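Side-chain contact in transcription termination factor NusA (Planctomyces limnophilus, PDB 4MTN), which probably takes part in both termination and antitermination of transcription, binding the core RNA polymerase and nascent RNA: residues A[193-198]-A[217-222]. Residues are numbered along the deposited sequence; the frame is centred on the assembly and turned at random.
Sequences RIIEIR and SNIDPV
Ile195 points its side chain at Pro221, and its CD1 methyl makes the closest approach. This CD1 lies 3.7 Å from Pro221 CA and 4.1 Å from Pro221 CB. The two side chains cross at about a right angle. CG1 of Ile195 stands anti to the carbonyl carbon (chi1 -57°), and a second turn at chi2 (-60°) carries CD1 to the proline. The other branch, CG2, is 4.1 Å from the carbonyl O of Pro221.

Ile219 adds a looser touch, with its CG2 4.4 Å from CD1 of Ile195. The terminal methyl of Ile195 thus meets both Ile219 and Pro221. Strand 207-214 gives these side chains a common neighbour surface: Val212 touches Ile195 and Pro221, and Cys214 touches Ile195 and Ile219.

Pro221 is the first residue of helix 221-226. Asp220 is the N-cap; its OD1 accepts a weak hydrogen bond from Val222 N at 3.4 Å and forms a salt bridge with Arg249 of strand 244-249. The contact therefore joins the Ile195 region of strand 195-203 to the N-terminal turn of a helix in the NusA-like KH region.

Ile195 and Pro221 are both buried. The closest contacts are between carbon atoms, and the segments share no hydrogen bond. Their association is consistent with burial of apolar surface, while the Asp220 carboxylate caps the helix weakly and ties it to strand 244-249.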
loop_
_atom_site.group_PDB
_atom_site.type_symbol
_atom_site.label_atom_id
_atom_site.label_comp_id
_atom_site.label_asym_id
_atom_site.label_seq_id
_atom_site.Cartn_x
_atom_site.Cartn_y
_atom_site.Cartn_z
ATOM N N ARG A 193 12.261 14.531 14.856
ATOM C CA ARG A 193 10.963 14.248 15.477
ATOM C C ARG A 193 10.187 15.501 15.888
ATOM O O ARG A 193 9.065 15.398 16.384
ATOM C CB ARG A 193 11.134 13.325 16.689
ATOM C CG ARG A 193 11.763 11.980 16.361
ATOM C CD ARG A 193 11.760 11.061 17.573
ATOM N NE ARG A 193 10.420 10.920 18.137
ATOM C CZ ARG A 193 9.508 10.066 17.685
ATOM N NH1 ARG A 193 9.789 9.271 16.663
ATOM N NH2 ARG A 193 8.313 10.007 18.258
ATOM N N ILE A 194 10.785 16.674 15.692
ATOM C CA ILE A 194 10.117 17.939 15.997
ATOM C C ILE A 194 8.813 18.083 15.210
ATOM O O ILE A 194 7.773 18.430 15.771
ATOM C CB ILE A 194 11.026 19.144 15.692
ATOM C CG1 ILE A 194 12.316 19.062 16.511
ATOM C CG2 ILE A 194 10.297 20.450 15.974
ATOM C CD1 ILE A 194 13.228 20.258 16.338
ATOM N N ILE A 195 8.878 17.810 13.911
ATOM C CA ILE A 195 7.697 17.834 13.053
ATOM C C ILE A 195 7.282 16.410 12.692
ATOM O O ILE A 195 8.125 15.581 12.349
ATOM C CB ILE A 195 7.947 18.644 11.761
ATOM C CG1 ILE A 195 8.388 20.068 12.100
ATOM C CG2 ILE A 195 6.702 18.671 10.889
ATOM C CD1 ILE A 195 7.371 20.847 12.903
ATOM N N GLU A 196 5.986 16.126 12.777
ATOM C CA GLU A 196 5.477 14.795 12.461
ATOM C C GLU A 196 4.602 14.799 11.211
ATOM O O GLU A 196 3.858 15.748 10.966
ATOM C CB GLU A 196 4.685 14.231 13.643
ATOM C CG GLU A 196 5.519 13.993 14.891
ATOM C CD GLU A 196 4.697 13.459 16.046
ATOM O OE1 GLU A 196 3.476 13.263 15.867
ATOM O OE2 GLU A 196 5.270 13.236 17.132
ATOM N N ILE A 197 4.695 13.732 10.423
ATOM C CA ILE A 197 3.847 13.583 9.247
ATOM C C ILE A 197 2.612 12.773 9.614
ATOM O O ILE A 197 2.700 11.572 9.867
ATOM C CB ILE A 197 4.592 12.894 8.090
ATOM C CG1 ILE A 197 5.861 13.672 7.733
ATOM C CG2 ILE A 197 3.688 12.759 6.879
ATOM C CD1 ILE A 197 6.746 12.965 6.734
ATOM N N ARG A 198 1.464 13.441 9.652
ATOM C CA ARG A 198 0.222 12.810 10.083
ATOM C C ARG A 198 -0.479 12.018 8.981
ATOM O O ARG A 198 -0.954 10.906 9.211
ATOM C CB ARG A 198 -0.727 13.870 10.641
ATOM C CG ARG A 198 -0.121 14.682 11.772
ATOM C CD ARG A 198 0.245 13.796 12.949
ATOM N NE ARG A 198 -0.936 13.191 13.557
ATOM C CZ ARG A 198 -1.697 13.792 14.465
ATOM N NH1 ARG A 198 -1.401 15.019 14.874
ATOM N NH2 ARG A 198 -2.756 13.168 14.963
ATOM N N SER A 217 2.538 24.188 20.163
ATOM C CA SER A 217 1.447 24.922 19.529
ATOM C C SER A 217 1.923 26.249 18.946
ATOM O O SER A 217 1.303 26.792 18.031
ATOM C CB SER A 217 0.316 25.163 20.532
ATOM O OG SER A 217 0.790 25.828 21.690
ATOM N N ASN A 218 3.027 26.766 19.475
ATOM C CA ASN A 218 3.578 28.034 19.014
ATOM C C ASN A 218 4.477 27.863 17.794
ATOM O O ASN A 218 4.993 28.838 17.249
ATOM C CB ASN A 218 4.352 28.719 20.141
ATOM C CG ASN A 218 3.474 29.055 21.330
ATOM O OD1 ASN A 218 3.725 28.608 22.450
ATOM N ND2 ASN A 218 2.436 29.848 21.093
ATOM N N ILE A 219 4.660 26.616 17.370
ATOM C CA ILE A 219 5.486 26.313 16.208
ATOM C C ILE A 219 4.627 26.014 14.983
ATOM O O ILE A 219 3.689 25.220 15.051
ATOM C CB ILE A 219 6.422 25.116 16.483
ATOM C CG1 ILE A 219 7.482 25.496 17.516
ATOM C CG2 ILE A 219 7.082 24.635 15.195
ATOM C CD1 ILE A 219 8.517 24.417 17.757
ATOM N N ASP A 220 4.951 26.658 13.866
ATOM C CA ASP A 220 4.252 26.423 12.609
ATOM C C ASP A 220 4.890 25.247 11.874
ATOM O O ASP A 220 6.009 25.355 11.375
ATOM C CB ASP A 220 4.276 27.684 11.743
ATOM C CG ASP A 220 3.766 27.441 10.335
ATOM O OD1 ASP A 220 2.839 26.622 10.160
ATOM O OD2 ASP A 220 4.296 28.076 9.402
ATOM N N PRO A 221 4.168 24.119 11.801
ATOM C CA PRO A 221 4.706 22.872 11.243
ATOM C C PRO A 221 4.987 22.956 9.745
ATOM O O PRO A 221 5.972 22.386 9.274
ATOM C CB PRO A 221 3.602 21.852 11.538
ATOM C CG PRO A 221 2.357 22.661 11.628
ATOM C CD PRO A 221 2.763 23.978 12.221
ATOM N N VAL A 222 4.135 23.662 9.009
ATOM C CA VAL A 222 4.330 23.819 7.573
ATOM C C VAL A 222 5.572 24.653 7.294
ATOM O O VAL A 222 6.429 24.261 6.502
ATOM C CB VAL A 222 3.112 24.480 6.901
ATOM C CG1 VAL A 222 3.358 24.646 5.411
ATOM C CG2 VAL A 222 1.861 23.657 7.149
#